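Long-range contacts in aminotransferase, class III (Thermomicrobium roseum, PDB 6IO1), which acts as a thermostable (S)-enantioselective omega-transaminase, probably moving amino groups between amines and carbonyl compounds with pyridoxal 5'-phosphate as its cofactor: residues Asn125-Lys130 with Phe318-Thr323; Gly110-Phe115 with Gly279-Ile284; Glu365-Val370 with Ala445-Leu450; Ala355-Glu360 with Val437-Val442. All blocks are in the same frame, centred on the assembly; numbering follows the deposited sequence.

Contact 1: Asn125-Lys130 with Phe318-Thr323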
# COMPACT_ATOMS: atom_id res chain seq x y z
N ASN B 125 -8.47 2.45 -2.96
CA ASN B 125 -9.84 2.50 -2.47
C ASN B 125 -9.93 3.28 -1.16
O ASN B 125 -10.90 4.02 -0.94
CB ASN B 125 -10.40 1.09 -2.33
CG ASN B 125 -10.77 0.48 -3.66
OD1 ASN B 125 -11.12 1.19 -4.60
ND2 ASN B 125 -10.67 -0.84 -3.76
N GLU B 126 -8.95 3.11 -0.27
CA GLU B 126 -8.93 3.92 0.95
C GLU B 126 -8.81 5.40 0.61
O GLU B 126 -9.51 6.24 1.20
CB GLU B 126 -7.77 3.49 1.85
CG GLU B 126 -7.50 4.44 3.01
CD GLU B 126 -8.47 4.27 4.16
OE1 GLU B 126 -8.30 4.95 5.19
OE2 GLU B 126 -9.41 3.45 4.04
N THR B 127 -7.95 5.74 -0.35
CA THR B 127 -7.81 7.13 -0.77
C THR B 127 -9.12 7.66 -1.33
O THR B 127 -9.51 8.79 -1.02
CB THR B 127 -6.69 7.25 -1.80
OG1 THR B 127 -5.45 6.82 -1.22
CG2 THR B 127 -6.55 8.68 -2.28
N ALA B 128 -9.81 6.87 -2.14
CA ALA B 128 -11.07 7.31 -2.72
C ALA B 128 -12.14 7.54 -1.66
O ALA B 128 -12.88 8.53 -1.70
CB ALA B 128 -11.56 6.30 -3.76
N ILE B 129 -12.24 6.62 -0.69
CA ILE B 129 -13.23 6.77 0.38
C ILE B 129 -12.94 8.03 1.19
O ILE B 129 -13.84 8.83 1.49
CB ILE B 129 -13.25 5.51 1.26
CG1 ILE B 129 -13.84 4.33 0.49
CG2 ILE B 129 -14.04 5.77 2.54
CD1 ILE B 129 -13.64 2.99 1.18
N LYS B 130 -11.67 8.22 1.56
CA LYS B 130 -11.29 9.40 2.33
C LYS B 130 -11.54 10.67 1.53
O LYS B 130 -11.95 11.69 2.09
CB LYS B 130 -9.83 9.30 2.77
CG LYS B 130 -9.56 8.16 3.74
CD LYS B 130 -8.11 8.13 4.19
CE LYS B 130 -7.80 9.26 5.14
NZ LYS B 130 -6.35 9.34 5.47
N PHE B 318 -3.57 19.16 2.44
CA PHE B 318 -4.36 17.95 2.30
C PHE B 318 -3.66 16.85 3.09
O PHE B 318 -2.65 16.31 2.64
CB PHE B 318 -4.53 17.58 0.83
CG PHE B 318 -5.34 16.35 0.59
CD1 PHE B 318 -6.58 16.19 1.19
CD2 PHE B 318 -4.88 15.34 -0.24
CE1 PHE B 318 -7.34 15.06 0.97
CE2 PHE B 318 -5.63 14.20 -0.47
CZ PHE B 318 -6.86 14.06 0.14
N MET B 319 -4.20 16.51 4.26
CA MET B 319 -3.52 15.63 5.20
C MET B 319 -3.81 14.16 4.89
O MET B 319 -4.37 13.41 5.70
CB MET B 319 -3.92 15.98 6.63
CG MET B 319 -3.52 17.38 7.06
SD MET B 319 -1.73 17.64 7.03
CE MET B 319 -1.20 16.54 8.34
N HIS B 320 -3.41 13.74 3.69
CA HIS B 320 -3.53 12.34 3.30
C HIS B 320 -2.45 12.02 2.27
O HIS B 320 -2.17 12.83 1.38
CB HIS B 320 -4.91 12.03 2.72
CG HIS B 320 -4.99 10.70 2.04
ND1 HIS B 320 -5.31 9.54 2.71
CD2 HIS B 320 -4.80 10.35 0.75
CE1 HIS B 320 -5.31 8.53 1.87
NE2 HIS B 320 -5.00 8.99 0.67
N GLY B 321 -1.85 10.84 2.41
CA GLY B 321 -0.89 10.38 1.43
C GLY B 321 -0.09 9.17 1.86
O GLY B 321 0.29 9.05 3.02
N PHE B 322 0.21 8.29 0.91
CA PHE B 322 1.09 7.16 1.15
C PHE B 322 2.49 7.51 0.66
O PHE B 322 2.65 8.26 -0.31
CB PHE B 322 0.57 5.90 0.44
CG PHE B 322 -0.76 5.42 0.95
CD1 PHE B 322 -0.84 4.57 2.04
CD2 PHE B 322 -1.94 5.83 0.34
CE1 PHE B 322 -2.07 4.13 2.50
CE2 PHE B 322 -3.17 5.39 0.80
CZ PHE B 322 -3.23 4.54 1.89
N THR B 323 3.49 6.96 1.34
CA THR B 323 4.87 7.39 1.13
C THR B 323 5.29 7.28 -0.33
O THR B 323 5.93 8.19 -0.88
CB THR B 323 5.82 6.57 2.01
OG1 THR B 323 5.61 6.92 3.39
CG2 THR B 323 7.27 6.83 1.64
O HOH W 1 -5.13 11.29 7.07

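Contact 2: Gly110-Phe115 with Gly279-Ile284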
# COMPACT_ATOMS: atom_id res chain seq x y z
N GLY B 110 -14.05 11.88 -20.03
CA GLY B 110 -14.68 12.98 -19.34
C GLY B 110 -13.76 13.73 -18.40
O GLY B 110 -12.53 13.69 -18.52
N PRO B 111 -14.35 14.43 -17.43
CA PRO B 111 -13.55 15.30 -16.56
C PRO B 111 -12.81 14.55 -15.46
O PRO B 111 -12.40 15.16 -14.47
CB PRO B 111 -14.59 16.26 -15.97
CG PRO B 111 -15.90 15.56 -16.09
CD PRO B 111 -15.78 14.46 -17.10
N LEU B 112 -12.61 13.25 -15.63
CA LEU B 112 -11.76 12.47 -14.73
C LEU B 112 -10.32 12.84 -15.06
O LEU B 112 -9.60 12.13 -15.78
CB LEU B 112 -12.01 10.98 -14.87
CG LEU B 112 -13.30 10.42 -14.27
CD1 LEU B 112 -13.50 8.98 -14.72
CD2 LEU B 112 -13.28 10.51 -12.76
N ASP B 113 -9.88 13.97 -14.52
CA ASP B 113 -8.63 14.57 -14.93
C ASP B 113 -7.64 14.82 -13.80
O ASP B 113 -6.55 15.34 -14.07
CB ASP B 113 -8.89 15.91 -15.65
CG ASP B 113 -9.49 15.72 -17.03
OD1 ASP B 113 -9.43 14.59 -17.56
OD2 ASP B 113 -10.03 16.70 -17.58
N HIS B 114 -7.95 14.48 -12.55
CA HIS B 114 -7.01 14.76 -11.47
C HIS B 114 -6.66 13.47 -10.74
O HIS B 114 -7.55 12.72 -10.35
CB HIS B 114 -7.59 15.81 -10.53
CG HIS B 114 -8.03 17.05 -11.23
ND1 HIS B 114 -7.28 18.21 -11.23
CD2 HIS B 114 -9.12 17.32 -11.98
CE1 HIS B 114 -7.90 19.14 -11.94
NE2 HIS B 114 -9.02 18.62 -12.41
N PHE B 115 -5.37 13.21 -10.54
CA PHE B 115 -4.94 11.90 -10.08
C PHE B 115 -3.98 12.00 -8.91
O PHE B 115 -3.11 12.88 -8.86
CB PHE B 115 -4.28 11.12 -11.22
CG PHE B 115 -5.18 10.89 -12.40
CD1 PHE B 115 -5.29 11.84 -13.40
CD2 PHE B 115 -5.93 9.73 -12.49
CE1 PHE B 115 -6.13 11.63 -14.48
CE2 PHE B 115 -6.77 9.52 -13.57
CZ PHE B 115 -6.87 10.47 -14.56
N GLY B 279 -21.23 2.02 -19.92
CA GLY B 279 -21.75 3.37 -20.11
C GLY B 279 -21.99 4.13 -18.83
O GLY B 279 -23.09 4.62 -18.59
N VAL B 280 -20.97 4.21 -17.99
CA VAL B 280 -21.06 4.92 -16.72
C VAL B 280 -19.91 5.92 -16.63
O VAL B 280 -18.82 5.69 -17.16
CB VAL B 280 -21.06 3.93 -15.52
CG1 VAL B 280 -19.64 3.55 -15.12
CG2 VAL B 280 -21.82 4.52 -14.34
N GLN B 281 -20.18 7.05 -15.98
CA GLN B 281 -19.19 8.10 -15.78
C GLN B 281 -19.03 8.35 -14.29
O GLN B 281 -19.81 9.12 -13.71
CB GLN B 281 -19.59 9.38 -16.51
CG GLN B 281 -18.63 10.55 -16.31
CD GLN B 281 -17.33 10.37 -17.08
OE1 GLN B 281 -17.26 9.62 -18.05
NE2 GLN B 281 -16.29 11.08 -16.64
N PRO B 282 -18.06 7.72 -13.64
CA PRO B 282 -17.93 7.88 -12.19
C PRO B 282 -17.33 9.22 -11.81
O PRO B 282 -16.59 9.85 -12.57
CB PRO B 282 -16.99 6.74 -11.80
CG PRO B 282 -16.16 6.51 -13.02
CD PRO B 282 -17.05 6.81 -14.19
N ASP B 283 -17.66 9.66 -10.59
CA ASP B 283 -17.01 10.83 -10.03
C ASP B 283 -15.59 10.51 -9.60
O ASP B 283 -14.70 11.37 -9.68
CB ASP B 283 -17.82 11.37 -8.85
CG ASP B 283 -19.29 11.55 -9.18
OD1 ASP B 283 -19.61 12.50 -9.93
OD2 ASP B 283 -20.11 10.75 -8.71
N ILE B 284 -15.36 9.28 -9.14
CA ILE B 284 -14.04 8.82 -8.70
C ILE B 284 -13.81 7.43 -9.28
O ILE B 284 -14.72 6.60 -9.32
CB ILE B 284 -13.92 8.80 -7.16
CG1 ILE B 284 -14.21 10.18 -6.57
CG2 ILE B 284 -12.55 8.32 -6.73
CD1 ILE B 284 -14.33 10.18 -5.06

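Contact 3: Glu365-Val370 with Ala445-Leu450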
# COMPACT_ATOMS: atom_id res chain seq x y z
N GLU B 365 -20.42 -26.94 -19.29
CA GLU B 365 -21.73 -26.98 -18.68
C GLU B 365 -22.47 -28.26 -19.01
O GLU B 365 -23.50 -28.53 -18.38
CB GLU B 365 -22.56 -25.77 -19.12
CG GLU B 365 -22.22 -24.48 -18.38
CD GLU B 365 -23.04 -23.29 -18.85
OE1 GLU B 365 -23.73 -23.42 -19.88
OE2 GLU B 365 -23.00 -22.23 -18.19
N GLU B 366 -21.99 -29.04 -19.97
CA GLU B 366 -22.54 -30.37 -20.22
C GLU B 366 -22.27 -31.33 -19.08
O GLU B 366 -22.96 -32.35 -18.97
CB GLU B 366 -21.96 -30.93 -21.52
CG GLU B 366 -22.33 -30.14 -22.76
CD GLU B 366 -21.53 -30.55 -23.98
OE1 GLU B 366 -21.61 -29.86 -25.01
OE2 GLU B 366 -20.81 -31.57 -23.90
N ARG B 367 -21.29 -31.04 -18.23
CA ARG B 367 -20.96 -31.92 -17.13
C ARG B 367 -21.93 -31.72 -15.97
O ARG B 367 -22.40 -30.61 -15.72
CB ARG B 367 -19.53 -31.67 -16.66
CG ARG B 367 -18.53 -31.72 -17.82
CD ARG B 367 -17.09 -31.63 -17.36
NE ARG B 367 -16.18 -31.76 -18.50
CZ ARG B 367 -14.89 -32.04 -18.40
NH1 ARG B 367 -14.33 -32.22 -17.21
NH2 ARG B 367 -14.15 -32.13 -19.50
N PRO B 368 -22.26 -32.79 -15.24
CA PRO B 368 -23.25 -32.67 -14.15
C PRO B 368 -22.78 -31.81 -12.99
O PRO B 368 -23.62 -31.37 -12.19
CB PRO B 368 -23.48 -34.12 -13.71
CG PRO B 368 -22.27 -34.87 -14.17
CD PRO B 368 -21.79 -34.18 -15.41
N TYR B 369 -21.48 -31.56 -12.85
CA TYR B 369 -20.95 -30.83 -11.70
C TYR B 369 -20.60 -29.38 -12.02
O TYR B 369 -20.02 -28.70 -11.17
CB TYR B 369 -19.73 -31.56 -11.12
CG TYR B 369 -18.71 -32.01 -12.14
CD1 TYR B 369 -17.83 -31.11 -12.73
CD2 TYR B 369 -18.62 -33.35 -12.51
CE1 TYR B 369 -16.90 -31.53 -13.65
CE2 TYR B 369 -17.69 -33.77 -13.43
CZ TYR B 369 -16.83 -32.86 -14.00
OH TYR B 369 -15.89 -33.28 -14.92
N VAL B 370 -20.94 -28.90 -13.21
CA VAL B 370 -20.67 -27.52 -13.60
C VAL B 370 -21.99 -26.76 -13.57
O VAL B 370 -22.87 -26.99 -14.42
CB VAL B 370 -20.01 -27.43 -14.98
CG1 VAL B 370 -19.98 -25.99 -15.47
CG2 VAL B 370 -18.60 -28.00 -14.93
N ALA B 445 -8.32 -31.10 -15.38
CA ALA B 445 -8.21 -30.94 -13.91
C ALA B 445 -9.56 -31.25 -13.26
O ALA B 445 -9.58 -31.96 -12.23
CB ALA B 445 -7.75 -29.54 -13.59
N LEU B 446 -10.65 -30.75 -13.86
CA LEU B 446 -12.00 -30.99 -13.35
C LEU B 446 -12.34 -32.47 -13.41
O LEU B 446 -12.94 -33.02 -12.48
CB LEU B 446 -13.01 -30.18 -14.15
CG LEU B 446 -13.13 -28.68 -13.84
CD1 LEU B 446 -13.84 -27.95 -14.97
CD2 LEU B 446 -13.86 -28.46 -12.52
N SER B 447 -11.97 -33.14 -14.51
CA SER B 447 -12.19 -34.58 -14.61
C SER B 447 -11.39 -35.34 -13.56
O SER B 447 -11.88 -36.32 -12.99
CB SER B 447 -11.83 -35.06 -16.02
OG SER B 447 -12.74 -34.56 -16.98
N ASP B 448 -10.15 -34.93 -13.31
CA ASP B 448 -9.34 -35.60 -12.30
C ASP B 448 -10.01 -35.54 -10.93
O ASP B 448 -10.08 -36.55 -10.22
CB ASP B 448 -7.95 -34.97 -12.23
CG ASP B 448 -7.19 -35.11 -13.53
OD1 ASP B 448 -7.54 -35.99 -14.34
OD2 ASP B 448 -6.24 -34.32 -13.74
N VAL B 449 -10.52 -34.37 -10.56
CA VAL B 449 -11.05 -34.23 -9.21
C VAL B 449 -12.44 -34.85 -9.10
O VAL B 449 -12.74 -35.54 -8.11
CB VAL B 449 -11.06 -32.76 -8.78
CG1 VAL B 449 -11.77 -32.61 -7.45
CG2 VAL B 449 -9.64 -32.24 -8.68
N LEU B 450 -13.31 -34.65 -10.09
CA LEU B 450 -14.70 -35.04 -9.96
C LEU B 450 -15.15 -36.11 -10.95
O LEU B 450 -16.31 -36.54 -10.87
CB LEU B 450 -15.61 -33.81 -10.12
CG LEU B 450 -15.21 -32.58 -9.29
CD1 LEU B 450 -15.72 -31.30 -9.92
CD2 LEU B 450 -15.72 -32.71 -7.87

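Contact 4: Ala355-Glu360 with Val437-Val442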
# COMPACT_ATOMS: atom_id res chain seq x y z
N ALA B 355 -14.11 -14.04 -25.63
CA ALA B 355 -15.27 -14.64 -26.28
C ALA B 355 -14.99 -16.10 -26.64
O ALA B 355 -15.84 -16.97 -26.42
CB ALA B 355 -15.66 -13.84 -27.52
N TYR B 356 -13.80 -16.37 -27.19
CA TYR B 356 -13.45 -17.74 -27.53
C TYR B 356 -13.39 -18.63 -26.29
O TYR B 356 -13.90 -19.76 -26.29
CB TYR B 356 -12.11 -17.77 -28.27
CG TYR B 356 -11.64 -19.17 -28.61
CD1 TYR B 356 -12.26 -19.90 -29.62
CD2 TYR B 356 -10.58 -19.75 -27.94
CE1 TYR B 356 -11.84 -21.17 -29.94
CE2 TYR B 356 -10.15 -21.02 -28.25
CZ TYR B 356 -10.78 -21.73 -29.25
OH TYR B 356 -10.35 -23.00 -29.56
N LEU B 357 -12.77 -18.13 -25.22
CA LEU B 357 -12.66 -18.89 -23.98
C LEU B 357 -14.04 -19.15 -23.38
O LEU B 357 -14.31 -20.26 -22.92
CB LEU B 357 -11.78 -18.15 -22.98
CG LEU B 357 -10.27 -18.26 -23.17
CD1 LEU B 357 -9.54 -17.26 -22.28
CD2 LEU B 357 -9.79 -19.67 -22.88
N LEU B 358 -14.92 -18.15 -23.38
CA LEU B 358 -16.26 -18.35 -22.87
C LEU B 358 -17.01 -19.38 -23.69
O LEU B 358 -17.66 -20.28 -23.14
CB LEU B 358 -17.02 -17.02 -22.85
CG LEU B 358 -18.42 -17.06 -22.22
CD1 LEU B 358 -18.37 -17.67 -20.83
CD2 LEU B 358 -19.03 -15.67 -22.18
N GLN B 359 -16.92 -19.29 -25.02
CA GLN B 359 -17.61 -20.24 -25.89
C GLN B 359 -17.13 -21.66 -25.63
O GLN B 359 -17.94 -22.58 -25.47
CB GLN B 359 -17.40 -19.86 -27.35
CG GLN B 359 -17.65 -20.99 -28.33
CD GLN B 359 -17.34 -20.61 -29.76
OE1 GLN B 359 -17.98 -19.72 -30.33
NE2 GLN B 359 -16.35 -21.27 -30.36
N GLU B 360 -15.81 -21.86 -25.58
CA GLU B 360 -15.29 -23.21 -25.39
C GLU B 360 -15.56 -23.73 -23.98
O GLU B 360 -15.94 -24.89 -23.81
CB GLU B 360 -13.80 -23.23 -25.71
CG GLU B 360 -13.48 -22.91 -27.17
CD GLU B 360 -14.26 -23.78 -28.14
OE1 GLU B 360 -14.27 -25.01 -27.96
OE2 GLU B 360 -14.86 -23.22 -29.09
N VAL B 437 -4.70 -24.64 -24.72
CA VAL B 437 -3.95 -25.25 -23.63
C VAL B 437 -4.66 -25.02 -22.31
O VAL B 437 -4.90 -25.96 -21.54
CB VAL B 437 -2.51 -24.69 -23.60
CG1 VAL B 437 -1.79 -25.15 -22.34
CG2 VAL B 437 -1.76 -25.11 -24.85
N LEU B 438 -5.07 -23.77 -22.06
CA LEU B 438 -5.76 -23.44 -20.82
C LEU B 438 -7.07 -24.20 -20.70
O LEU B 438 -7.38 -24.76 -19.64
CB LEU B 438 -5.99 -21.92 -20.76
CG LEU B 438 -6.82 -21.35 -19.61
CD1 LEU B 438 -6.19 -21.71 -18.29
CD2 LEU B 438 -6.94 -19.85 -19.74
N ILE B 439 -7.84 -24.25 -21.79
CA ILE B 439 -9.15 -24.90 -21.74
C ILE B 439 -8.99 -26.38 -21.42
O ILE B 439 -9.69 -26.93 -20.55
CB ILE B 439 -9.92 -24.68 -23.06
CG1 ILE B 439 -10.26 -23.20 -23.24
CG2 ILE B 439 -11.25 -25.32 -22.99
CD1 ILE B 439 -10.45 -22.80 -24.69
N GLU B 440 -8.10 -27.04 -22.17
CA GLU B 440 -7.88 -28.50 -22.03
C GLU B 440 -7.37 -28.82 -20.62
O GLU B 440 -7.87 -29.79 -20.01
CB GLU B 440 -6.87 -28.98 -23.08
CG GLU B 440 -7.39 -28.88 -24.50
CD GLU B 440 -8.57 -29.78 -24.81
OE1 GLU B 440 -8.96 -30.57 -23.92
OE2 GLU B 440 -9.11 -29.68 -25.93
N GLY B 441 -6.45 -28.00 -20.10
CA GLY B 441 -5.94 -28.20 -18.75
C GLY B 441 -7.05 -28.10 -17.72
O GLY B 441 -7.15 -28.94 -16.82
N VAL B 442 -7.91 -27.07 -17.84
CA VAL B 442 -8.99 -26.90 -16.87
C VAL B 442 -9.96 -28.08 -16.93
O VAL B 442 -10.36 -28.62 -15.89
CB VAL B 442 -9.72 -25.57 -17.12
CG1 VAL B 442 -11.05 -25.53 -16.37
CG2 VAL B 442 -8.83 -24.40 -16.71

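Contact 1: Asn125-Lys130 with Phe318-Thr323
H320 reaches from the loop 318-323 to the helix 125-130 and forms a hydrogen bond there with each of its two ring nitrogens. NE2 donates to OG1 of T127 at 2.9 Å, while ND1 accepts from NZ of K130 at 3.0 Å. Both partners lie near the plane of the imidazole, only 9° out of it, so the bonds fix the rotation of the ring. Histidine suits the place because one nitrogen can donate a hydrogen bond while the other accepts one; the ammonium beside ND1 would probably disfavour a second proton on the ring. T127 OG1, lying beside its own backbone N (chi1 -61°), also bonds to the carbonyl of E123 one turn back. K130 bends at chi3 to bring NZ to the histidine, and a water 2.8 Å from NZ carries the link on to O of M319. NZ has further partners on the second subunit, the carbonyl of I157 and the ring of F174, the latter a cation-pi contact.

The remaining contacts are van der Waals: the F322 ring turns its edge to the helix, with CE2 3.4 Å from OG1 of T127 and CZ 4.4 Å from CG of E126, whose carboxylate instead bonds to N of G160.

The whole is buried where the two subunits meet. N125 of the same helix touches the bound pyridoxamine phosphate and bonds to D260, while T323 bonds to K289 of the second subunit: the shared, interfacial active site characteristic of fold-type I pyridoxal-phosphate enzymes.

Contact 2: Gly110-Phe115 with Gly279-Ile284
The tight part of this contact is the isobutyl group of L112, set against the backbone of P282 and D283. CD2 lies 3.4 Å from O of P282 and 3.5 Å from O of D283, and the other methyl, CD1, meets CG of the proline ring at 4.0 Å. A branched side chain suits the spot, since one arm can rest on the two carbonyls and the other on the pyrrolidine. L112 and P282 are both buried, and M275 of helix 274-278 packs on each. D283 turns its side chain the other way, and its carboxylate bonds to the backbone N of L257.

Towards solvent the packing is thinner. Q281 folds its chain at chi2 (73°) and comes at L112 from the opposite direction, bringing NE2 within 3.4 Å of CD of P111 and 3.7 Å of CA of G110. The amide is held by the carbonyl of P109, just before the segment, so its neighbours in 110-115 supply a surface and not a bond. G110 has a positive phi (73°), easily adopted by glycine, and its bare CA lets the amide come close. L112 itself is the centre of an inverse gamma turn, and beyond it D113 and H114 form a classic beta bulge opposite V303.

Across the two segments the meeting is van der Waals throughout, leucine methyls on proline and carbonyl oxygens inside and the Q281 amide on P111 and G110 outside. The fit therefore depends on shape, while the Q281 to P109 bond fixes the outer end.

Contact 3: Glu365-Val370 with Ala445-Leu450
A type I beta turn from R367 to V370 sets Y369 against the last turn of helix 432-450, with CA of Y369 7.7 Å from CA of L450. P368 suits the second position of the turn, where its ring holds phi near the required value. The tyrosine takes the crowded position between backbone N and carbonyl carbon (chi1 46°), which stands its ring between two aliphatic groups. CB of L450 sits over the middle of one face, 3.9 Å from the centroid, a CH-pi contact; CB of R367 covers the opposite face nearer the rim. CD1 of L450 also lies 3.5 Å from CD1 of Y369. On the same ring, CE1 of Y369 meets CB of L446 at 4.1 Å.

The turn ends the connection from helix 346-361 to strand 370-376, an outermost strand of a seven-stranded mixed sheet built from both the N-terminal and C-terminal parts of the chain. L446 and L450 also rest on V384 of that sheet, so their leucine side chains fill the space between helix, sheet and turn.

Beside this apolar patch, the extended arm of R367 carries its guanidinium along the tyrosine to the helix. NH1 donates to OH of Y369 at 3.0 Å, the acceptor tilted 25° from the guanidinium plane, and bonds to the carbonyl of A443. OG of S447 lies 2.8 Å from NH1 of R367. S447 OG bonds to that same carbonyl, and the tyrosine hydroxyl is also bonded to O of D451, at the chain's end.

Contact 4: Ala355-Glu360 with Val437-Val442
I439 of helix 437-442 inserts its ethyl arm among Y356, L357 and E360 of helix 355-360. Its CD1 comes 3.5 Å from CB of E360 and 4.0 Å from CE2 of Y356, and its CG1 lies 3.6 Å from CD2 of L357. That same leucine methyl meets CD2 of L438 at 4.2 Å, so L357 touches two successive residues of the other helix. Isoleucine suits the centre because its unbranched ethyl arm, with CG1 beside the backbone N (chi1 -66°), is slim enough to reach between three side chains of the other helix.

Only the aliphatic root of E360 joins this layer. Its chain bends at chi2 (-53°) and takes the carboxylate away from I439, where OE2 accepts a nearly straight hydrogen bond of 2.8 Å from NE2 of Q359. CG of E360 meanwhile lies over one face of the Y356 ring, towards its rim. Y356 is fixed at its far end by a hydrogen bond from OH to D436, just before the second segment, so an aromatic with a polar tip can pack and still reach the neighbouring helix.

Further inward, L357 rests on L380, and L438 on I413, V415 and M424. The two segment axes run 28° apart and 10.6 Å at closest approach. Helices packed on a mixed sheet in this way are consistent with the small alpha/beta domain of fold-type I aminotransferases.

From the N terminus, contact 2 opens at 110-115 and contact 1 at 125-130; contact 2 closes at 279-284 and contact 1 at 318-323, so these two long loops cross. They meet directly, CB of A128 lying 3.7 Å from CG2 of I284, and both touch the second subunit, tying strand 112-118 and helix 121-138 to the loops before strand 284-287 and helix 328-344, in the region that carries the cofactor. In series after them, contact 4 opens at 355-360 and contact 3 at 365-370, closing in that order and so crossing too: contact 4 joins helix 346-361, and contact 3 the turn before strand 370-376, to helix 432-450. Their centres are 14 Å apart.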